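Local coordinates for protein heat-inducible transcription repressor hrcA homolog (Thermotoga maritima, PDB 1STZ) that probably represses class I heat shock operons such as groELS and grpE-dnaK-dnaJ by binding DNA, at residues I26-I31 / R85-E90; P79-L84 / T308-K313. One frame throughout, in Å; residues are numbered along the deposited sequence.

Interaction 1 of 2, residues I26-I31 / R85-E90; sequences IVREYI and RFYYEE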
ATOM      1  N   ILE A  26       9.744  31.575  -7.840  1.00 19.40           N
ATOM      2  CA  ILE A  26      10.898  31.633  -6.950  1.00 19.73           C
ATOM      3  C   ILE A  26      10.730  30.650  -5.790  1.00 19.97           C
ATOM      4  O   ILE A  26      11.614  29.844  -5.529  1.00 20.00           O
ATOM      5  CB  ILE A  26      11.101  33.084  -6.413  1.00 19.63           C
ATOM      6  CG1 ILE A  26      11.681  33.978  -7.513  1.00 20.11           C
ATOM      7  CG2 ILE A  26      12.012  33.113  -5.182  1.00 19.61           C
ATOM      8  CD1 ILE A  26      11.432  35.455  -7.310  1.00 20.78           C
ATOM      9  N   VAL A  27       9.589  30.721  -5.110  1.00 20.24           N
ATOM     10  CA  VAL A  27       9.308  29.862  -3.963  1.00 20.66           C
ATOM     11  C   VAL A  27       9.253  28.399  -4.371  1.00 20.80           C
ATOM     12  O   VAL A  27       9.818  27.548  -3.702  1.00 21.39           O
ATOM     13  CB  VAL A  27       7.987  30.251  -3.262  1.00 20.62           C
ATOM     14  CG1 VAL A  27       7.710  29.320  -2.105  1.00 21.52           C
ATOM     15  CG2 VAL A  27       8.061  31.680  -2.739  1.00 20.25           C
ATOM     16  N   ARG A  28       8.602  28.109  -5.488  1.00 20.98           N
ATOM     17  CA  ARG A  28       8.508  26.750  -5.992  1.00 21.27           C
ATOM     18  C   ARG A  28       9.894  26.213  -6.334  1.00 20.83           C
ATOM     19  O   ARG A  28      10.235  25.078  -6.009  1.00 20.63           O
ATOM     20  CB  ARG A  28       7.623  26.729  -7.246  1.00 21.91           C
ATOM     21  CG  ARG A  28       7.271  25.349  -7.742  1.00 24.75           C
ATOM     22  CD  ARG A  28       6.817  25.330  -9.187  1.00 29.61           C
ATOM     23  NE  ARG A  28       5.367  25.495  -9.332  1.00 33.43           N
ATOM     24  CZ  ARG A  28       4.464  24.551  -9.059  1.00 36.08           C
ATOM     25  NH1 ARG A  28       4.846  23.364  -8.591  1.00 36.93           N
ATOM     26  NH2 ARG A  28       3.163  24.793  -9.242  1.00 36.76           N
ATOM     27  N   GLU A  29      10.692  27.039  -6.999  1.00 20.25           N
ATOM     28  CA  GLU A  29      12.062  26.672  -7.319  1.00 20.00           C
ATOM     29  C   GLU A  29      12.919  26.508  -6.061  1.00 19.65           C
ATOM     30  O   GLU A  29      13.764  25.632  -6.012  1.00 19.49           O
ATOM     31  CB  GLU A  29      12.688  27.701  -8.267  1.00 19.79           C
ATOM     32  CG  GLU A  29      14.097  27.368  -8.738  1.00 19.95           C
ATOM     33  CD  GLU A  29      14.193  26.059  -9.500  1.00 19.42           C
ATOM     34  OE1 GLU A  29      15.326  25.570  -9.697  1.00 18.22           O
ATOM     35  OE2 GLU A  29      13.143  25.514  -9.900  1.00 20.22           O
ATOM     36  N   TYR A  30      12.687  27.325  -5.041  1.00 19.64           N
ATOM     37  CA  TYR A  30      13.504  27.256  -3.823  1.00 19.96           C
ATOM     38  C   TYR A  30      13.229  25.975  -3.037  1.00 19.98           C
ATOM     39  O   TYR A  30      14.150  25.342  -2.530  1.00 19.12           O
ATOM     40  CB  TYR A  30      13.244  28.460  -2.926  1.00 19.88           C
ATOM     41  CG  TYR A  30      13.978  28.417  -1.606  1.00 20.41           C
ATOM     42  CD1 TYR A  30      15.365  28.471  -1.555  1.00 21.07           C
ATOM     43  CD2 TYR A  30      13.280  28.331  -0.408  1.00 21.93           C
ATOM     44  CE1 TYR A  30      16.048  28.435  -0.335  1.00 21.66           C
ATOM     45  CE2 TYR A  30      13.943  28.300   0.805  1.00 23.26           C
ATOM     46  CZ  TYR A  30      15.321  28.344   0.837  1.00 22.86           C
ATOM     47  OH  TYR A  30      15.951  28.307   2.049  1.00 25.34           O
ATOM     48  N   ILE A  31      11.950  25.626  -2.922  1.00 20.10           N
ATOM     49  CA  ILE A  31      11.537  24.388  -2.270  1.00 20.80           C
ATOM     50  C   ILE A  31      12.152  23.181  -2.986  1.00 20.58           C
ATOM     51  O   ILE A  31      12.705  22.286  -2.336  1.00 20.13           O
ATOM     52  CB  ILE A  31       9.982  24.312  -2.218  1.00 20.88           C
ATOM     53  CG1 ILE A  31       9.471  25.249  -1.116  1.00 23.06           C
ATOM     54  CG2 ILE A  31       9.509  22.893  -1.993  1.00 21.66           C
ATOM     55  CD1 ILE A  31       8.006  25.655  -1.254  1.00 24.23           C
ATOM     56  N   ARG A  85       4.215  32.088   2.980  1.00 18.42           N
ATOM     57  CA  ARG A  85       2.780  32.209   3.237  1.00 18.50           C
ATOM     58  C   ARG A  85       2.055  32.563   1.956  1.00 18.75           C
ATOM     59  O   ARG A  85       1.024  31.994   1.665  1.00 18.22           O
ATOM     60  CB  ARG A  85       2.508  33.250   4.320  1.00 17.81           C
ATOM     61  CG  ARG A  85       1.054  33.723   4.510  1.00 18.68           C
ATOM     62  CD  ARG A  85       0.004  32.660   4.785  1.00 17.80           C
ATOM     63  NE  ARG A  85       0.236  31.944   6.033  1.00 18.21           N
ATOM     64  CZ  ARG A  85      -0.548  30.991   6.509  1.00 17.13           C
ATOM     65  NH1 ARG A  85      -1.656  30.619   5.875  1.00 15.74           N
ATOM     66  NH2 ARG A  85      -0.238  30.419   7.650  1.00 18.29           N
ATOM     67  N   PHE A  86       2.608  33.488   1.178  1.00 19.27           N
ATOM     68  CA  PHE A  86       1.991  33.871  -0.093  1.00 19.33           C
ATOM     69  C   PHE A  86       1.878  32.644  -0.986  1.00 18.78           C
ATOM     70  O   PHE A  86       0.837  32.403  -1.560  1.00 18.30           O
ATOM     71  CB  PHE A  86       2.810  34.959  -0.795  1.00 19.79           C
ATOM     72  CG  PHE A  86       2.337  35.259  -2.195  1.00 21.11           C
ATOM     73  CD1 PHE A  86       1.351  36.201  -2.412  1.00 22.28           C
ATOM     74  CD2 PHE A  86       2.863  34.569  -3.284  1.00 22.26           C
ATOM     75  CE1 PHE A  86       0.903  36.474  -3.708  1.00 23.51           C
ATOM     76  CE2 PHE A  86       2.436  34.843  -4.572  1.00 23.44           C
ATOM     77  CZ  PHE A  86       1.453  35.792  -4.784  1.00 23.39           C
ATOM     78  N   TYR A  87       2.953  31.859  -1.069  1.00 18.75           N
ATOM     79  CA  TYR A  87       2.977  30.656  -1.910  1.00 18.32           C
ATOM     80  C   TYR A  87       1.893  29.679  -1.478  1.00 17.90           C
ATOM     81  O   TYR A  87       1.102  29.241  -2.298  1.00 17.61           O
ATOM     82  CB  TYR A  87       4.344  29.982  -1.856  1.00 18.71           C
ATOM     83  CG  TYR A  87       4.416  28.638  -2.537  1.00 19.44           C
ATOM     84  CD1 TYR A  87       4.586  28.538  -3.915  1.00 20.77           C
ATOM     85  CD2 TYR A  87       4.333  27.458  -1.799  1.00 22.01           C
ATOM     86  CE1 TYR A  87       4.654  27.285  -4.548  1.00 21.78           C
ATOM     87  CE2 TYR A  87       4.409  26.210  -2.414  1.00 21.14           C
ATOM     88  CZ  TYR A  87       4.571  26.127  -3.786  1.00 22.76           C
ATOM     89  OH  TYR A  87       4.642  24.881  -4.391  1.00 22.94           O
ATOM     90  N   TYR A  88       1.839  29.368  -0.186  1.00 17.05           N
ATOM     91  CA  TYR A  88       0.812  28.471   0.363  1.00 16.36           C
ATOM     92  C   TYR A  88      -0.622  28.914   0.027  1.00 16.65           C
ATOM     93  O   TYR A  88      -1.446  28.083  -0.366  1.00 15.91           O
ATOM     94  CB  TYR A  88       0.962  28.348   1.884  1.00 15.87           C
ATOM     95  CG  TYR A  88      -0.103  27.524   2.570  1.00 15.42           C
ATOM     96  CD1 TYR A  88      -0.095  26.141   2.498  1.00 17.04           C
ATOM     97  CD2 TYR A  88      -1.115  28.130   3.295  1.00 14.68           C
ATOM     98  CE1 TYR A  88      -1.097  25.379   3.117  1.00 17.50           C
ATOM     99  CE2 TYR A  88      -2.094  27.389   3.930  1.00 15.37           C
ATOM    100  CZ  TYR A  88      -2.082  26.013   3.841  1.00 15.55           C
ATOM    101  OH  TYR A  88      -3.060  25.278   4.469  1.00 18.25           O
ATOM    102  N   GLU A  89      -0.920  30.196   0.214  1.00 17.28           N
ATOM    103  CA  GLU A  89      -2.257  30.724  -0.065  1.00 18.77           C
ATOM    104  C   GLU A  89      -2.643  30.543  -1.534  1.00 18.98           C
ATOM    105  O   GLU A  89      -3.791  30.251  -1.841  1.00 18.85           O
ATOM    106  CB  GLU A  89      -2.353  32.213   0.295  1.00 19.18           C
ATOM    107  CG  GLU A  89      -2.313  32.519   1.790  1.00 20.76           C
ATOM    108  CD  GLU A  89      -3.492  31.930   2.537  1.00 22.61           C
ATOM    109  OE1 GLU A  89      -4.653  32.108   2.089  1.00 24.98           O
ATOM    110  OE2 GLU A  89      -3.268  31.286   3.581  1.00 23.22           O
ATOM    111  N   GLU A  90      -1.680  30.718  -2.433  1.00 19.96           N
ATOM    112  CA  GLU A  90      -1.932  30.564  -3.861  1.00 21.41           C
ATOM    113  C   GLU A  90      -2.118  29.098  -4.248  1.00 21.74           C
ATOM    114  O   GLU A  90      -2.930  28.799  -5.117  1.00 22.05           O
ATOM    115  CB  GLU A  90      -0.811  31.198  -4.692  1.00 21.70           C
ATOM    116  CG  GLU A  90      -0.829  32.729  -4.677  1.00 24.28           C
ATOM    117  CD  GLU A  90      -2.039  33.339  -5.392  1.00 26.05           C
ATOM    118  OE1 GLU A  90      -2.612  32.688  -6.311  1.00 25.87           O
ATOM    119  OE2 GLU A  90      -2.418  34.485  -5.036  1.00 27.41           O
TER
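Tyr87 of helix 81-94 lays its side chain against Val27, Arg28 and Ile31 of helix 17-33. The axes of the two segments approach to 10.3 Å at a crossing angle of -102°. CG of Tyr87 stands anti to its backbone N (chi1 172°), and CB points toward the other helix. Tyr87 CB lies 3.4 Å from Val27 CG1, the methyl that also touches Tyr87 CG. Further out the ring divides its contacts. Tyr87 CD1 still lies nearest Val27 CG1, at 3.7 Å, and next along that rim Tyr87 CE1 comes within 4.1 Å of Arg28 CB. On the other rim, Tyr87 CE2 packs on Ile31 CD1 at 3.8 Å. All three neighbours approach the ring obliquely. At the tip, Tyr87 OH lies over one face of the Arg28 guanidinium. Tyr24 also meets the ring, with the planes at about 30°. Val27 also touches Pro79, and Ile31 continues onto Tyr314 of helix 314-334. No hydrogen bond or salt bridge joins the two segments. Between these segments the contact is therefore apolar packing around one buried aromatic side chain, with the charged end of Arg28 at the exposed margin.

Interaction 2 of 2, residues P79-L84 / T308-K313; sequences PTDKGL and TSKVTK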
ATOM      1  N   PRO A  79      12.885  33.052  -0.385  1.00 20.99           N
ATOM      2  CA  PRO A  79      11.635  33.502   0.239  1.00 21.30           C
ATOM      3  C   PRO A  79      11.761  33.773   1.743  1.00 20.62           C
ATOM      4  O   PRO A  79      12.463  33.070   2.426  1.00 20.07           O
ATOM      5  CB  PRO A  79      10.661  32.339  -0.008  1.00 21.03           C
ATOM      6  CG  PRO A  79      11.495  31.181  -0.404  1.00 21.14           C
ATOM      7  CD  PRO A  79      12.744  31.716  -0.995  1.00 21.34           C
ATOM      8  N   THR A  80      11.108  34.830   2.208  1.00 20.64           N
ATOM      9  CA  THR A  80      10.884  35.042   3.629  1.00 20.28           C
ATOM     10  C   THR A  80       9.704  34.229   4.077  1.00 19.98           C
ATOM     11  O   THR A  80       9.074  33.562   3.271  1.00 20.06           O
ATOM     12  CB  THR A  80      10.608  36.530   3.895  1.00 20.29           C
ATOM     13  OG1 THR A  80       9.395  36.904   3.252  1.00 20.38           O
ATOM     14  CG2 THR A  80      11.692  37.425   3.272  1.00 19.67           C
ATOM     15  N   ASP A  81       9.387  34.276   5.363  1.00 20.33           N
ATOM     16  CA  ASP A  81       8.165  33.627   5.864  1.00 20.65           C
ATOM     17  C   ASP A  81       6.929  34.212   5.190  1.00 20.67           C
ATOM     18  O   ASP A  81       5.960  33.503   4.947  1.00 20.82           O
ATOM     19  CB  ASP A  81       8.043  33.753   7.382  1.00 20.90           C
ATOM     20  CG  ASP A  81       9.081  32.929   8.120  1.00 21.51           C
ATOM     21  OD1 ASP A  81       9.706  32.052   7.480  1.00 26.46           O
ATOM     22  OD2 ASP A  81       9.361  33.090   9.325  1.00 21.34           O
ATOM     23  N   LYS A  82       6.971  35.502   4.870  1.00 20.66           N
ATOM     24  CA  LYS A  82       5.874  36.143   4.160  1.00 20.31           C
ATOM     25  C   LYS A  82       5.717  35.560   2.750  1.00 19.43           C
ATOM     26  O   LYS A  82       4.615  35.293   2.294  1.00 18.63           O
ATOM     27  CB  LYS A  82       6.082  37.655   4.113  1.00 20.40           C
ATOM     28  CG  LYS A  82       4.871  38.409   3.637  1.00 21.73           C
ATOM     29  CD  LYS A  82       5.206  39.855   3.430  1.00 25.05           C
ATOM     30  CE  LYS A  82       3.981  40.683   3.120  1.00 26.04           C
ATOM     31  NZ  LYS A  82       4.393  42.083   2.821  1.00 27.49           N
ATOM     32  N   GLY A  83       6.833  35.345   2.069  1.00 19.16           N
ATOM     33  CA  GLY A  83       6.808  34.730   0.756  1.00 19.09           C
ATOM     34  C   GLY A  83       6.354  33.295   0.769  1.00 18.46           C
ATOM     35  O   GLY A  83       5.665  32.854  -0.142  1.00 19.06           O
ATOM     36  N   LEU A  84       6.735  32.553   1.794  1.00 18.51           N
ATOM     37  CA  LEU A  84       6.239  31.188   1.946  1.00 18.86           C
ATOM     38  C   LEU A  84       4.728  31.165   2.170  1.00 18.46           C
ATOM     39  O   LEU A  84       4.053  30.323   1.615  1.00 19.22           O
ATOM     40  CB  LEU A  84       6.961  30.453   3.070  1.00 18.75           C
ATOM     41  CG  LEU A  84       8.440  30.241   2.800  1.00 19.28           C
ATOM     42  CD1 LEU A  84       9.127  29.732   4.084  1.00 21.97           C
ATOM     43  CD2 LEU A  84       8.653  29.279   1.653  1.00 20.68           C
ATOM     44  N   THR A 308       7.492  19.994   9.754  1.00 18.96           N
ATOM     45  CA  THR A 308       8.522  19.803   8.745  1.00 18.68           C
ATOM     46  C   THR A 308       9.401  21.014   8.756  1.00 18.12           C
ATOM     47  O   THR A 308       9.081  22.007   9.389  1.00 18.18           O
ATOM     48  CB  THR A 308       7.891  19.682   7.326  1.00 19.66           C
ATOM     49  OG1 THR A 308       7.121  20.856   7.027  1.00 19.57           O
ATOM     50  CG2 THR A 308       6.877  18.533   7.246  1.00 19.78           C
ATOM     51  N   SER A 309      10.497  20.963   8.025  1.00 17.49           N
ATOM     52  CA  SER A 309      11.114  22.197   7.574  1.00 17.53           C
ATOM     53  C   SER A 309      10.073  23.074   6.859  1.00 17.29           C
ATOM     54  O   SER A 309       9.160  22.567   6.193  1.00 17.28           O
ATOM     55  CB  SER A 309      12.253  21.913   6.615  1.00 17.50           C
ATOM     56  OG  SER A 309      12.761  23.130   6.113  1.00 17.58           O
ATOM     57  N   LYS A 310      10.215  24.386   6.991  1.00 17.11           N
ATOM     58  CA  LYS A 310       9.372  25.324   6.235  1.00 16.98           C
ATOM     59  C   LYS A 310       9.724  25.354   4.758  1.00 17.09           C
ATOM     60  O   LYS A 310       8.972  25.914   3.968  1.00 17.01           O
ATOM     61  CB  LYS A 310       9.414  26.743   6.832  1.00 16.60           C
ATOM     62  CG  LYS A 310      10.732  27.455   6.793  1.00 15.81           C
ATOM     63  CD  LYS A 310      10.584  28.821   7.465  1.00 16.23           C
ATOM     64  CE  LYS A 310      11.933  29.527   7.673  1.00 16.00           C
ATOM     65  NZ  LYS A 310      11.723  30.785   8.448  1.00 14.84           N
ATOM     66  N   VAL A 311      10.876  24.777   4.407  1.00 17.49           N
ATOM     67  CA  VAL A 311      11.246  24.509   3.025  1.00 18.26           C
ATOM     68  C   VAL A 311      10.705  23.138   2.655  1.00 18.14           C
ATOM     69  O   VAL A 311      11.399  22.126   2.747  1.00 18.38           O
ATOM     70  CB  VAL A 311      12.787  24.583   2.790  1.00 18.88           C
ATOM     71  CG1 VAL A 311      13.096  24.531   1.301  1.00 20.04           C
ATOM     72  CG2 VAL A 311      13.384  25.853   3.431  1.00 19.72           C
ATOM     73  N   THR A 312       9.434  23.102   2.276  1.00 17.91           N
ATOM     74  CA  THR A 312       8.734  21.838   2.077  1.00 17.99           C
ATOM     75  C   THR A 312       7.655  21.978   1.021  1.00 18.73           C
ATOM     76  O   THR A 312       7.266  23.092   0.647  1.00 20.32           O
ATOM     77  CB  THR A 312       8.136  21.366   3.435  1.00 17.76           C
ATOM     78  OG1 THR A 312       7.536  20.070   3.309  1.00 18.29           O
ATOM     79  CG2 THR A 312       6.983  22.270   3.900  1.00 15.84           C
ATOM     80  N   LYS A 313       7.156  20.856   0.546  1.00 19.22           N
ATOM     81  CA  LYS A 313       6.105  20.853  -0.465  1.00 19.81           C
ATOM     82  C   LYS A 313       4.738  21.054   0.179  1.00 20.15           C
ATOM     83  O   LYS A 313       4.084  20.077   0.546  1.00 20.47           O
ATOM     84  CB  LYS A 313       6.155  19.528  -1.227  1.00 20.47           C
ATOM     85  CG  LYS A 313       7.459  19.334  -2.023  1.00 22.31           C
ATOM     86  CD  LYS A 313       7.467  18.006  -2.757  1.00 26.13           C
ATOM     87  CE  LYS A 313       8.427  18.009  -3.956  1.00 28.60           C
ATOM     88  NZ  LYS A 313       8.384  16.704  -4.691  1.00 29.83           N
TER
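Lys310 spans the contact in an uncommon way: CG sits between its own backbone N and carbonyl carbon (chi1 65°), and the chain beyond CG is fully extended. This carries NZ to Asp81 at the first turn of helix 81-94. Lys310 NZ donates to Asp81 OD1 at 2.6 Å, a short salt bridge. Asp81 OD1 accepts with its syn lone pair, on the side of OD2. Asp81 OD2 stays 3.4 Å from Lys310 NZ. It accepts from Arg277 N, and Lys310 NZ also donates to the backbone oxygen of Glu285. The carboxylate and the ammonium group thus have two partners each. The side chains of Asp81 and Lys310 cross at about a right angle.

The lysine methylenes are used too. Leu84 CD1, one turn along the helix, packs on Lys310 CD at 3.8 Å, and it lies at a similar distance from Lys310 O. That oxygen is hydrogen-bonded to Tyr314 OH.

A helix cap and a turn shape the two sides. Thr80 is the N-cap, and its OG1 accepts from Gly83 N at 3.2 Å. The acidic Asp81 follows directly, so its charge probably also suits the positive end of the helix dipole. Across the contact, Ser309 forms an ST turn, with Val311 N donating to Ser309 OG at 3.0 Å. The turn runs from Ser309 to Val311 at the end of strand 299-309, with Lys310 in its middle. Backbone hydrogen bonding to Lys286 holds Lys310 beside the neighbouring strand region.

The contact is a salt bridge with an apolar flank, consistent with an interdomain link between the probable winged-helix part, at the helix that follows its wing, and the end of a strand in the GAF-clan C-terminal part.

How the interactions relate
The two interactions have centres about 7 Å apart and share helix 81-94. Along the chain the segments come in the order 26-31, 79-84, 85-90 and 308-313, so the contacts interleave. Interaction 1 packs this helix on helix 17-33, within the N-terminal part that has the winged-helix order of helices and a two-stranded wing. Interaction 2 ties the start of the same helix to the C-terminal domain. They touch directly: Tyr30 CD2 lies 3.4 Å from Pro79 CG, and Tyr30 CE2 lies 3.6 Å from Val311 CG2. Helix 81-94 thus sits at the junction of the two parts, consistent with a fixed placement of the probable DNA-binding domain.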